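Local coordinates for protein HTH-type transcriptional regulator cbl (PDB 2FYI) that acts as a LysR-family transcription factor and may be an accessory regulator of the cys regulon, this chain being its cofactor-binding domain, at residues N10-V15 and Q201-W206; G14-A19 and V43-I48; L91-D96 and L159-V164; P114-R119 and D149-Y154. All coordinates share one frame; numbering follows the deposited sequence.

Contact 1 (N10-V15 and Q201-W206); sequences NDTSGV and QRNYVW
The ring of Tyr204 meets residues 12-15 with its edge: the methyl CG2 of Thr12 sits in the ring plane, 3.7 Å from CD1 of Tyr204, and the carbonyl of Ser13 borders the same rim. Farther out, Tyr204 OH gives a weak hydrogen bond to Val15 O at 2.9 Å. With CG between the backbone N and the carbonyl carbon (chi1 56°), the ring is directed from the first turn of its helix to the strand.

Arg202, at the N-cap position of that helix, supplies the stronger polar tie. Its NH1 donates to Ser13 O at 2.6 Å, and the bond is nearly straight (166°), lying in both the guanidinium and the carbonyl plane. NH2 adds weak bonds to the same oxygen and to Asn203 OD1. The chain bends at chi2 and chi3, so that CE1 of Tyr204 lies 3.3 Å above one face of the guanidinium, toward its rim, while Arg202 CB lies over a face of the tyrosine ring. Gly14 passes close to both groups at backbone angles that call for glycine, and has no CB to collide with Tyr204 OH or Arg202 NH1.

A leucine in place of Tyr204 would probably leave Val15 O without its hydroxyl partner and take away the ring edge that Thr12 CG2 meets and the ring atom over the Arg202 guanidinium.

Phe40 and Val43 also border the tyrosine. The chain thus returns, near its end, to the strand where the domain begins, a closure typical of the first lobe of the LysR cofactor-binding domain, a type 2 periplasmic-binding-protein fold.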
loop_
_atom_site.group_PDB
_atom_site.type_symbol
_atom_site.label_atom_id
_atom_site.label_comp_id
_atom_site.label_asym_id
_atom_site.label_seq_id
_atom_site.Cartn_x
_atom_site.Cartn_y
_atom_site.Cartn_z
ATOM N N ASN A 10 22.130 -7.216 25.938
ATOM C CA ASN A 10 22.752 -8.052 24.914
ATOM C C ASN A 10 22.059 -9.367 24.620
ATOM O O ASN A 10 22.094 -9.848 23.492
ATOM C CB ASN A 10 24.175 -8.403 25.334
ATOM C CG ASN A 10 25.207 -7.738 24.476
ATOM O OD1 ASN A 10 24.894 -7.225 23.385
ATOM N ND2 ASN A 10 26.456 -7.737 24.953
ATOM N N ASP A 11 21.472 -9.963 25.649
ATOM C CA ASP A 11 20.919 -11.301 25.546
ATOM C C ASP A 11 19.418 -11.310 25.765
ATOM O O ASP A 11 18.814 -12.377 25.912
ATOM C CB ASP A 11 21.584 -12.207 26.568
ATOM C CG ASP A 11 23.078 -12.060 26.561
ATOM O OD1 ASP A 11 23.705 -12.618 25.636
ATOM O OD2 ASP A 11 23.621 -11.375 27.462
ATOM N N THR A 12 18.822 -10.124 25.805
ATOM C CA THR A 12 17.384 -10.030 25.841
ATOM C C THR A 12 16.852 -10.701 24.593
ATOM O O THR A 12 17.377 -10.526 23.509
ATOM C CB THR A 12 16.916 -8.583 25.919
ATOM O OG1 THR A 12 17.284 -8.044 27.186
ATOM C CG2 THR A 12 15.420 -8.497 25.787
ATOM N N SER A 13 15.818 -11.501 24.750
ATOM C CA SER A 13 15.326 -12.287 23.630
ATOM C C SER A 13 13.794 -12.373 23.649
ATOM O O SER A 13 13.164 -12.305 24.729
ATOM C CB SER A 13 16.004 -13.681 23.630
ATOM O OG SER A 13 15.097 -14.772 23.492
ATOM N N GLY A 14 13.213 -12.503 22.454
ATOM C CA GLY A 14 11.781 -12.729 22.294
ATOM C C GLY A 14 11.327 -12.201 20.949
ATOM O O GLY A 14 12.135 -11.809 20.109
ATOM N N VAL A 15 10.024 -12.162 20.743
ATOM C CA VAL A 15 9.519 -11.662 19.497
ATOM C C VAL A 15 8.735 -10.382 19.759
ATOM O O VAL A 15 7.812 -10.365 20.569
ATOM C CB VAL A 15 8.613 -12.692 18.831
ATOM C CG1 VAL A 15 8.216 -12.209 17.452
ATOM C CG2 VAL A 15 9.301 -14.041 18.771
ATOM N N GLN A 201 3.707 -6.453 29.718
ATOM C CA GLN A 201 4.605 -6.595 28.557
ATOM C C GLN A 201 6.032 -7.044 28.888
ATOM O O GLN A 201 6.466 -6.993 30.050
ATOM C CB GLN A 201 4.684 -5.286 27.804
ATOM C CG GLN A 201 3.329 -4.722 27.373
ATOM C CD GLN A 201 2.790 -5.346 26.081
ATOM O OE1 GLN A 201 3.434 -6.207 25.449
ATOM N NE2 GLN A 201 1.608 -4.903 25.678
ATOM N N ARG A 202 6.756 -7.488 27.854
ATOM C CA ARG A 202 8.197 -7.802 27.956
ATOM C C ARG A 202 8.995 -6.512 28.064
ATOM O O ARG A 202 8.532 -5.460 27.612
ATOM C CB ARG A 202 8.670 -8.552 26.710
ATOM C CG ARG A 202 8.047 -9.939 26.494
ATOM C CD ARG A 202 8.638 -10.940 27.466
ATOM N NE ARG A 202 10.023 -10.583 27.786
ATOM C CZ ARG A 202 11.093 -11.018 27.123
ATOM N NH1 ARG A 202 10.976 -11.858 26.097
ATOM N NH2 ARG A 202 12.294 -10.622 27.498
ATOM N N ASN A 203 10.195 -6.571 28.620
ATOM C CA ASN A 203 10.960 -5.342 28.845
ATOM C C ASN A 203 11.199 -4.531 27.572
ATOM O O ASN A 203 11.119 -3.295 27.587
ATOM C CB ASN A 203 12.285 -5.633 29.554
ATOM C CG ASN A 203 13.208 -6.540 28.744
ATOM O OD1 ASN A 203 12.833 -7.645 28.364
ATOM N ND2 ASN A 203 14.430 -6.069 28.481
ATOM N N TYR A 204 11.473 -5.228 26.466
ATOM C CA TYR A 204 11.778 -4.560 25.205
ATOM C C TYR A 204 10.616 -3.761 24.564
ATOM O O TYR A 204 10.864 -2.826 23.783
ATOM C CB TYR A 204 12.412 -5.519 24.204
ATOM C CG TYR A 204 11.610 -6.745 23.916
ATOM C CD1 TYR A 204 12.042 -8.002 24.354
ATOM C CD2 TYR A 204 10.417 -6.672 23.197
ATOM C CE1 TYR A 204 11.297 -9.175 24.074
ATOM C CE2 TYR A 204 9.653 -7.830 22.908
ATOM C CZ TYR A 204 10.097 -9.078 23.347
ATOM O OH TYR A 204 9.358 -10.224 23.071
ATOM N N VAL A 205 9.367 -4.111 24.877
ATOM C CA VAL A 205 8.233 -3.364 24.328
ATOM C C VAL A 205 8.293 -2.012 24.988
ATOM O O VAL A 205 8.192 -0.988 24.324
ATOM C CB VAL A 205 6.870 -4.001 24.690
ATOM C CG1 VAL A 205 5.693 -3.106 24.256
ATOM C CG2 VAL A 205 6.768 -5.401 24.137
ATOM N N TRP A 206 8.489 -2.009 26.309
ATOM C CA TRP A 206 8.513 -0.749 27.057
ATOM C C TRP A 206 9.626 0.143 26.525
ATOM O O TRP A 206 9.439 1.346 26.340
ATOM C CB TRP A 206 8.667 -0.973 28.558
ATOM C CG TRP A 206 7.589 -1.785 29.173
ATOM C CD1 TRP A 206 7.723 -3.009 29.812
ATOM C CD2 TRP A 206 6.205 -1.456 29.235
ATOM N NE1 TRP A 206 6.498 -3.445 30.273
ATOM C CE2 TRP A 206 5.548 -2.513 29.927
ATOM C CE3 TRP A 206 5.447 -0.377 28.778
ATOM C CZ2 TRP A 206 4.162 -2.508 30.160
ATOM C CZ3 TRP A 206 4.078 -0.375 29.009
ATOM C CH2 TRP A 206 3.451 -1.430 29.693
#

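Contact 2 (G14-A19 and V43-I48); sequences GVLTIA and VRLELI
Glu46 and Val15 approach at a slant, the carboxylate of the one lying against CG1 of the other, which is 3.3 Å from Glu46 OE2. Extended beyond CG, the glutamate spreads its two oxygens between different neighbours. OE2 uses its anti lone pair to receive Arg44 NE at 2.8 Å in a salt bridge close to the guanidinium plane, while OE1 lies 3.1 Å from Thr17 OG1, a weak bond at most. An alanine at Glu46 would probably leave the Arg44 side chain without its mate inside the strand and uncover Val15 CG1.

On the face bearing Leu16, Ile18 and Leu45 the side chains of the two strands are apolar. Leu16 and Leu45 run side by side, both with CG anti to the backbone N, and Leu45 CD1 meets Leu16 CD2 at 3.7 Å; Ile18 CD1 reaches the same methyl across a slanting approach.

The strands themselves run parallel, Val15 beside Arg44 and Thr17 beside Glu46. Leu16 and Ile18 each turn both N and O to strand 43-48, Glu46 N bonding Leu16 O at 2.8 Å.

Two helices join these strands in a beta-alpha-beta crossover. Phe36 and Ile33 of helix 29-39 and Tyr204, Val205 and Phe208 of helix 203-212 cover the leucine face; strand 66-69 flanks 14-20, and beyond 43-49 the second subunit extends the sheet in parallel, its Asp140 taking a salt bridge from Arg44.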
loop_
_atom_site.group_PDB
_atom_site.type_symbol
_atom_site.label_atom_id
_atom_site.label_comp_id
_atom_site.label_asym_id
_atom_site.label_seq_id
_atom_site.Cartn_x
_atom_site.Cartn_y
_atom_site.Cartn_z
ATOM N N GLY A 14 13.213 -12.503 22.454
ATOM C CA GLY A 14 11.781 -12.729 22.294
ATOM C C GLY A 14 11.327 -12.201 20.949
ATOM O O GLY A 14 12.135 -11.809 20.109
ATOM N N VAL A 15 10.024 -12.162 20.743
ATOM C CA VAL A 15 9.519 -11.662 19.497
ATOM C C VAL A 15 8.735 -10.382 19.759
ATOM O O VAL A 15 7.812 -10.365 20.569
ATOM C CB VAL A 15 8.613 -12.692 18.831
ATOM C CG1 VAL A 15 8.216 -12.209 17.452
ATOM C CG2 VAL A 15 9.301 -14.041 18.771
ATOM N N LEU A 16 9.099 -9.303 19.078
ATOM C CA LEU A 16 8.331 -8.080 19.170
ATOM C C LEU A 16 7.494 -7.943 17.911
ATOM O O LEU A 16 8.039 -7.857 16.821
ATOM C CB LEU A 16 9.260 -6.880 19.289
ATOM C CG LEU A 16 8.565 -5.527 19.214
ATOM C CD1 LEU A 16 7.643 -5.345 20.393
ATOM C CD2 LEU A 16 9.602 -4.448 19.194
ATOM N N THR A 17 6.178 -7.919 18.044
ATOM C CA THR A 17 5.345 -7.735 16.877
ATOM C C THR A 17 4.767 -6.310 16.832
ATOM O O THR A 17 4.070 -5.885 17.748
ATOM C CB THR A 17 4.222 -8.792 16.802
ATOM O OG1 THR A 17 4.801 -10.086 16.656
ATOM C CG2 THR A 17 3.338 -8.541 15.595
ATOM N N ILE A 18 5.057 -5.580 15.757
ATOM C CA ILE A 18 4.538 -4.234 15.566
ATOM C C ILE A 18 3.580 -4.222 14.398
ATOM O O ILE A 18 3.890 -4.762 13.344
ATOM C CB ILE A 18 5.657 -3.268 15.256
ATOM C CG1 ILE A 18 6.466 -3.037 16.532
ATOM C CG2 ILE A 18 5.105 -1.965 14.633
ATOM C CD1 ILE A 18 7.872 -2.545 16.269
ATOM N N ALA A 19 2.413 -3.619 14.594
ATOM C CA ALA A 19 1.444 -3.496 13.533
ATOM C C ALA A 19 1.381 -2.030 13.137
ATOM O O ALA A 19 1.330 -1.132 13.996
ATOM C CB ALA A 19 0.102 -4.003 13.976
ATOM N N VAL A 43 16.591 -9.791 20.018
ATOM C CA VAL A 43 15.152 -9.871 19.953
ATOM C C VAL A 43 14.696 -9.833 18.515
ATOM O O VAL A 43 15.057 -8.933 17.731
ATOM C CB VAL A 43 14.446 -8.767 20.706
ATOM C CG1 VAL A 43 12.987 -8.710 20.278
ATOM C CG2 VAL A 43 14.580 -9.025 22.192
ATOM N N ARG A 44 13.888 -10.825 18.167
ATOM C CA ARG A 44 13.292 -10.920 16.830
ATOM C C ARG A 44 12.160 -9.902 16.636
ATOM O O ARG A 44 11.186 -9.827 17.419
ATOM C CB ARG A 44 12.803 -12.345 16.591
ATOM C CG ARG A 44 11.884 -12.520 15.437
ATOM C CD ARG A 44 11.456 -13.990 15.325
ATOM N NE ARG A 44 10.479 -14.142 14.244
ATOM C CZ ARG A 44 10.681 -14.818 13.114
ATOM N NH1 ARG A 44 9.721 -14.856 12.195
ATOM N NH2 ARG A 44 11.825 -15.460 12.901
ATOM N N LEU A 45 12.303 -9.110 15.591
ATOM C CA LEU A 45 11.357 -8.060 15.292
ATOM C C LEU A 45 10.449 -8.489 14.130
ATOM O O LEU A 45 10.946 -8.810 13.082
ATOM C CB LEU A 45 12.141 -6.821 14.898
ATOM C CG LEU A 45 11.240 -5.681 14.480
ATOM C CD1 LEU A 45 10.492 -5.149 15.706
ATOM C CD2 LEU A 45 12.081 -4.598 13.899
ATOM N N GLU A 46 9.130 -8.501 14.307
ATOM C CA GLU A 46 8.199 -8.775 13.195
ATOM C C GLU A 46 7.241 -7.610 12.951
ATOM O O GLU A 46 6.766 -6.990 13.922
ATOM C CB GLU A 46 7.344 -9.989 13.477
ATOM C CG GLU A 46 8.087 -11.269 13.602
ATOM C CD GLU A 46 7.239 -12.361 14.276
ATOM O OE1 GLU A 46 6.068 -12.041 14.658
ATOM O OE2 GLU A 46 7.751 -13.518 14.443
ATOM N N LEU A 47 6.934 -7.321 11.680
ATOM C CA LEU A 47 5.966 -6.267 11.372
ATOM C C LEU A 47 4.802 -6.768 10.567
ATOM O O LEU A 47 5.000 -7.547 9.641
ATOM C CB LEU A 47 6.587 -5.167 10.532
ATOM C CG LEU A 47 7.912 -4.450 10.781
ATOM C CD1 LEU A 47 7.555 -2.946 10.662
ATOM C CD2 LEU A 47 8.546 -4.798 12.137
ATOM N N ILE A 48 3.601 -6.282 10.886
ATOM C CA ILE A 48 2.411 -6.531 10.074
ATOM C C ILE A 48 1.953 -5.186 9.555
ATOM O O ILE A 48 1.858 -4.221 10.316
ATOM C CB ILE A 48 1.233 -7.131 10.885
ATOM C CG1 ILE A 48 1.752 -7.852 12.141
ATOM C CG2 ILE A 48 0.349 -8.007 10.001
ATOM C CD1 ILE A 48 0.989 -9.184 12.595
#

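Contact 3 (L91-D96 and L159-V164); sequences LLVPHD and LGIGLV
Leu91 reaches across an antiparallel beta pair, strand 79-94 against strand 161-165, in the second lobe of this periplasmic-binding-protein-like domain. Its CB stands 4.2 Å from Gly162 O, and CG approaches that oxygen a little more closely. From there CD1 does most of the touching: it lies 3.2 Å from Gly162 O, 3.8 Å from Leu163 CD2 and 4.2 Å from Ile161 CG1. With CG anti to the backbone N (chi1 -173°), the methyl is carried to the facing strand, beside Gly162 O and between the side chains of Ile161 and Leu163.

Leu92 and Gly162 form the hydrogen-bonded pair: Leu92 N gives to Gly162 O at 2.7 Å, and Gly162 N returns a bond to Leu92 O at 3.1 Å. Since Gly162 carries no side chain, Leu92 CB finds its apolar neighbour two residues further along, in CG2 of Val164.

All seven touching residues are buried. Helix 148-157 covers the Leu92 side through Lys152 and Ile151, and Leu115 of strand 115-118 packs on Ile161 and Leu163. Toward the end of the pairing, Val93 and Ile161 lie alongside and point the same way, Val93 CG1 meeting Ile161 CG2 at 3.7 Å.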
loop_
_atom_site.group_PDB
_atom_site.type_symbol
_atom_site.label_atom_id
_atom_site.label_comp_id
_atom_site.label_asym_id
_atom_site.label_seq_id
_atom_site.Cartn_x
_atom_site.Cartn_y
_atom_site.Cartn_z
ATOM N N LEU A 91 1.444 19.424 -0.852
ATOM C CA LEU A 91 0.819 19.323 -2.166
ATOM C C LEU A 91 1.880 18.877 -3.139
ATOM O O LEU A 91 2.935 19.498 -3.236
ATOM C CB LEU A 91 0.207 20.671 -2.568
ATOM C CG LEU A 91 -0.623 20.701 -3.854
ATOM C CD1 LEU A 91 -1.754 19.731 -3.768
ATOM C CD2 LEU A 91 -1.176 22.062 -4.121
ATOM N N LEU A 92 1.622 17.777 -3.834
ATOM C CA LEU A 92 2.603 17.230 -4.795
ATOM C C LEU A 92 2.191 17.489 -6.251
ATOM O O LEU A 92 1.149 17.035 -6.694
ATOM C CB LEU A 92 2.795 15.731 -4.548
ATOM C CG LEU A 92 3.833 14.960 -5.369
ATOM C CD1 LEU A 92 5.210 15.465 -5.069
ATOM C CD2 LEU A 92 3.753 13.461 -5.091
ATOM N N VAL A 93 2.987 18.232 -6.995
ATOM C CA VAL A 93 2.584 18.600 -8.363
ATOM C C VAL A 93 3.717 18.455 -9.353
ATOM O O VAL A 93 4.870 18.486 -8.967
ATOM C CB VAL A 93 2.124 20.062 -8.470
ATOM C CG1 VAL A 93 0.922 20.280 -7.594
ATOM C CG2 VAL A 93 3.240 21.009 -8.092
ATOM N N PRO A 94 3.407 18.271 -10.639
ATOM C CA PRO A 94 4.480 18.222 -11.636
ATOM C C PRO A 94 5.268 19.526 -11.737
ATOM O O PRO A 94 4.747 20.592 -11.424
ATOM C CB PRO A 94 3.736 17.951 -12.942
ATOM C CG PRO A 94 2.418 17.432 -12.544
ATOM C CD PRO A 94 2.085 18.041 -11.241
ATOM N N HIS A 95 6.516 19.421 -12.189
ATOM C CA HIS A 95 7.445 20.562 -12.227
ATOM C C HIS A 95 6.866 21.836 -12.843
ATOM O O HIS A 95 7.158 22.944 -12.369
ATOM C CB HIS A 95 8.779 20.212 -12.921
ATOM C CG HIS A 95 9.885 19.832 -11.978
ATOM N ND1 HIS A 95 9.995 20.351 -10.703
ATOM C CD2 HIS A 95 10.949 19.006 -12.135
ATOM C CE1 HIS A 95 11.062 19.843 -10.110
ATOM N NE2 HIS A 95 11.657 19.020 -10.955
ATOM N N ASP A 96 6.067 21.696 -13.894
ATOM C CA ASP A 96 5.630 22.868 -14.613
ATOM C C ASP A 96 4.129 23.143 -14.489
ATOM O O ASP A 96 3.522 23.696 -15.410
ATOM C CB ASP A 96 6.129 22.821 -16.074
ATOM C CG ASP A 96 7.532 23.619 -16.298
ATOM O OD1 ASP A 96 8.358 23.768 -15.328
ATOM O OD2 ASP A 96 7.816 24.106 -17.460
ATOM N N LEU A 159 -2.657 12.297 -14.157
ATOM C CA LEU A 159 -4.053 12.192 -13.739
ATOM C C LEU A 159 -4.610 13.358 -12.913
ATOM O O LEU A 159 -5.825 13.581 -12.967
ATOM C CB LEU A 159 -4.237 10.924 -12.952
ATOM C CG LEU A 159 -5.666 10.431 -12.822
ATOM C CD1 LEU A 159 -6.183 9.938 -14.181
ATOM C CD2 LEU A 159 -5.701 9.318 -11.784
ATOM N N GLY A 160 -3.752 14.075 -12.165
ATOM C CA GLY A 160 -4.174 15.101 -11.194
ATOM C C GLY A 160 -3.080 15.553 -10.205
ATOM O O GLY A 160 -1.915 15.195 -10.342
ATOM N N ILE A 161 -3.412 16.348 -9.206
ATOM C CA ILE A 161 -2.409 16.708 -8.207
ATOM C C ILE A 161 -2.604 15.907 -6.908
ATOM O O ILE A 161 -3.663 15.301 -6.690
ATOM C CB ILE A 161 -2.477 18.197 -7.873
ATOM C CG1 ILE A 161 -3.819 18.513 -7.216
ATOM C CG2 ILE A 161 -2.267 19.019 -9.111
ATOM C CD1 ILE A 161 -4.191 19.941 -7.214
ATOM N N GLY A 162 -1.605 15.897 -6.037
ATOM C CA GLY A 162 -1.679 15.012 -4.883
ATOM C C GLY A 162 -1.602 15.727 -3.559
ATOM O O GLY A 162 -0.857 16.706 -3.403
ATOM N N LEU A 163 -2.384 15.254 -2.597
ATOM C CA LEU A 163 -2.178 15.648 -1.208
ATOM C C LEU A 163 -1.520 14.482 -0.498
ATOM O O LEU A 163 -2.109 13.406 -0.406
ATOM C CB LEU A 163 -3.498 16.029 -0.555
ATOM C CG LEU A 163 -3.893 17.441 -1.014
ATOM C CD1 LEU A 163 -5.301 17.765 -0.671
ATOM C CD2 LEU A 163 -2.991 18.477 -0.401
ATOM N N VAL A 164 -0.277 14.659 -0.065
ATOM C CA VAL A 164 0.467 13.582 0.592
ATOM C C VAL A 164 1.056 14.030 1.913
ATOM O O VAL A 164 1.420 15.182 2.071
ATOM C CB VAL A 164 1.625 13.073 -0.269
ATOM C CG1 VAL A 164 1.110 12.469 -1.502
ATOM C CG2 VAL A 164 2.553 14.203 -0.626
#

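Contact 4 (P114-R119 and D149-Y154); sequences PLITYR and DVIKTY
Strand 115-118 and the helical turns 149-154, joined through Ile116 and Ile151, run nearly antiparallel, at 171°, with 8.2 Å between their axes. The backbones come nearest at these isoleucines, whose CA atoms are 6.0 Å apart.

The two side chains slide past one another from opposite directions, Ile116 CG2 meeting Ile151 CG2 at 3.8 Å. That same Ile151 methyl also rests near Ile116 O. Its longer branch, with CG1 anti to the carbonyl carbon (chi1 -57°), runs toward Tyr118: CD1 stands over one face of that ring, offset to the rim and 4.0 Å from the centroid, in a CH-pi contact, the side chains crossing near a right angle. The ring is steadied at its far end, where Tyr118 OH bonds to Ser148 OG and to Ala165 N. On the other flank Ile116 CD1 closes on Tyr154 CB at 3.9 Å, while the phenol of Tyr154 leads away to Ala25 O of the second subunit.

Val164 and Leu143 of the flanking strands fill in around the isoleucines. A helix laid along the parallel strands 141-145, 115-118 and 161-165, held by branched aliphatic side chains, is the alpha/beta layer packing of the second lobe of LysR cofactor-binding domains.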
loop_
_atom_site.group_PDB
_atom_site.type_symbol
_atom_site.label_atom_id
_atom_site.label_comp_id
_atom_site.label_asym_id
_atom_site.label_seq_id
_atom_site.Cartn_x
_atom_site.Cartn_y
_atom_site.Cartn_z
ATOM N N PRO A 114 -8.251 18.110 -10.220
ATOM C CA PRO A 114 -8.429 16.696 -9.838
ATOM C C PRO A 114 -7.515 16.289 -8.666
ATOM O O PRO A 114 -6.327 16.453 -8.775
ATOM C CB PRO A 114 -8.033 15.947 -11.135
ATOM C CG PRO A 114 -8.281 16.927 -12.216
ATOM C CD PRO A 114 -7.892 18.255 -11.641
ATOM N N LEU A 115 -8.041 15.786 -7.558
ATOM C CA LEU A 115 -7.153 15.379 -6.461
ATOM C C LEU A 115 -6.860 13.908 -6.434
ATOM O O LEU A 115 -7.729 13.067 -6.745
ATOM C CB LEU A 115 -7.734 15.687 -5.121
ATOM C CG LEU A 115 -7.760 17.172 -4.891
ATOM C CD1 LEU A 115 -8.100 17.444 -3.410
ATOM C CD2 LEU A 115 -6.411 17.774 -5.308
ATOM N N ILE A 116 -5.633 13.595 -6.029
ATOM C CA ILE A 116 -5.234 12.236 -5.812
ATOM C C ILE A 116 -4.791 12.196 -4.382
ATOM O O ILE A 116 -3.790 12.790 -4.013
ATOM C CB ILE A 116 -4.080 11.846 -6.705
ATOM C CG1 ILE A 116 -4.402 12.172 -8.145
ATOM C CG2 ILE A 116 -3.759 10.362 -6.568
ATOM C CD1 ILE A 116 -3.195 12.055 -8.979
ATOM N N THR A 117 -5.556 11.511 -3.555
ATOM C CA THR A 117 -5.267 11.536 -2.137
ATOM C C THR A 117 -5.749 10.287 -1.425
ATOM O O THR A 117 -6.285 9.379 -2.064
ATOM C CB THR A 117 -5.813 12.787 -1.474
ATOM O OG1 THR A 117 -5.089 12.997 -0.269
ATOM C CG2 THR A 117 -7.262 12.643 -1.158
ATOM N N TYR A 118 -5.528 10.241 -0.114
ATOM C CA TYR A 118 -5.868 9.058 0.672
ATOM C C TYR A 118 -7.362 8.840 0.740
ATOM O O TYR A 118 -8.132 9.775 0.706
ATOM C CB TYR A 118 -5.303 9.171 2.089
ATOM C CG TYR A 118 -3.832 9.457 2.085
ATOM C CD1 TYR A 118 -3.357 10.710 2.469
ATOM C CD2 TYR A 118 -2.923 8.500 1.651
ATOM C CE1 TYR A 118 -2.012 11.001 2.444
ATOM C CE2 TYR A 118 -1.582 8.775 1.623
ATOM C CZ TYR A 118 -1.132 10.040 2.017
ATOM O OH TYR A 118 0.211 10.345 2.005
ATOM N N ARG A 119 -7.773 7.595 0.849
ATOM C CA ARG A 119 -9.165 7.296 1.008
ATOM C C ARG A 119 -9.635 7.715 2.417
ATOM O O ARG A 119 -8.828 7.905 3.298
ATOM C CB ARG A 119 -9.342 5.810 0.815
ATOM C CG ARG A 119 -9.614 5.134 2.103
ATOM C CD ARG A 119 -9.264 3.688 2.093
ATOM N NE ARG A 119 -9.943 2.918 1.063
ATOM C CZ ARG A 119 -10.076 1.607 1.149
ATOM N NH1 ARG A 119 -9.609 0.995 2.228
ATOM N NH2 ARG A 119 -10.664 0.915 0.187
ATOM N N ASP A 149 2.637 5.985 -2.437
ATOM C CA ASP A 149 3.405 5.654 -3.641
ATOM C C ASP A 149 2.497 5.577 -4.847
ATOM O O ASP A 149 2.868 6.010 -5.948
ATOM C CB ASP A 149 4.189 4.369 -3.455
ATOM C CG ASP A 149 5.255 4.506 -2.372
ATOM O OD1 ASP A 149 6.168 5.367 -2.505
ATOM O OD2 ASP A 149 5.184 3.779 -1.348
ATOM N N VAL A 150 1.294 5.041 -4.638
ATOM C CA VAL A 150 0.278 5.124 -5.659
ATOM C C VAL A 150 0.052 6.611 -6.022
ATOM O O VAL A 150 0.129 6.992 -7.203
ATOM C CB VAL A 150 -0.995 4.418 -5.215
ATOM C CG1 VAL A 150 -2.129 4.667 -6.199
ATOM C CG2 VAL A 150 -0.735 2.974 -5.115
ATOM N N ILE A 151 -0.169 7.457 -5.023
ATOM C CA ILE A 151 -0.298 8.867 -5.310
ATOM C C ILE A 151 0.849 9.380 -6.156
ATOM O O ILE A 151 0.616 10.090 -7.140
ATOM C CB ILE A 151 -0.429 9.712 -4.055
ATOM C CG1 ILE A 151 -1.621 9.229 -3.226
ATOM C CG2 ILE A 151 -0.685 11.152 -4.409
ATOM C CD1 ILE A 151 -1.753 9.873 -1.855
ATOM N N LYS A 152 2.089 9.042 -5.821
ATOM C CA LYS A 152 3.209 9.544 -6.657
ATOM C C LYS A 152 3.077 9.130 -8.127
ATOM O O LYS A 152 3.266 9.944 -9.030
ATOM C CB LYS A 152 4.579 9.127 -6.134
ATOM C CG LYS A 152 4.991 9.870 -4.900
ATOM C CD LYS A 152 5.906 8.991 -4.050
ATOM C CE LYS A 152 6.340 9.651 -2.732
ATOM N NZ LYS A 152 7.139 8.635 -1.921
ATOM N N THR A 153 2.727 7.869 -8.363
ATOM C CA THR A 153 2.638 7.362 -9.716
ATOM C C THR A 153 1.622 8.152 -10.532
ATOM O O THR A 153 1.893 8.486 -11.688
ATOM C CB THR A 153 2.310 5.878 -9.689
ATOM O OG1 THR A 153 3.367 5.207 -8.992
ATOM C CG2 THR A 153 2.147 5.279 -11.073
ATOM N N TYR A 154 0.464 8.476 -9.947
ATOM C CA TYR A 154 -0.596 9.060 -10.760
ATOM C C TYR A 154 -0.407 10.558 -10.963
ATOM O O TYR A 154 -0.894 11.124 -11.963
ATOM C CB TYR A 154 -2.008 8.604 -10.302
ATOM C CG TYR A 154 -2.172 7.219 -10.783
ATOM C CD1 TYR A 154 -1.809 6.135 -9.985
ATOM C CD2 TYR A 154 -2.516 6.982 -12.087
ATOM C CE1 TYR A 154 -1.876 4.826 -10.480
ATOM C CE2 TYR A 154 -2.563 5.690 -12.598
ATOM C CZ TYR A 154 -2.251 4.615 -11.797
ATOM O OH TYR A 154 -2.293 3.332 -12.342
#

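In the fold
The four contacts divide between the two lobes of the domain. Contacts 1 and 2, with centres 10 Å apart, share Gly14 and Val15 on strand 14-20; contacts 3 and 4, 8 Å apart, meet where strands 161-165 and 115-118 bond side by side. Between the pairs the centres stand 30 to 43 Å apart, although all reach the same mixed, branched or curled sheet. Along the chain contact 2 closes before contact 3 opens, contact 4 falls within the span of contact 3, and contact 1 encloses both, returning the chain end to the first lobe. Contacts 2 and 4 also touch the second subunit, so packing in both lobes probably bears on the dimer.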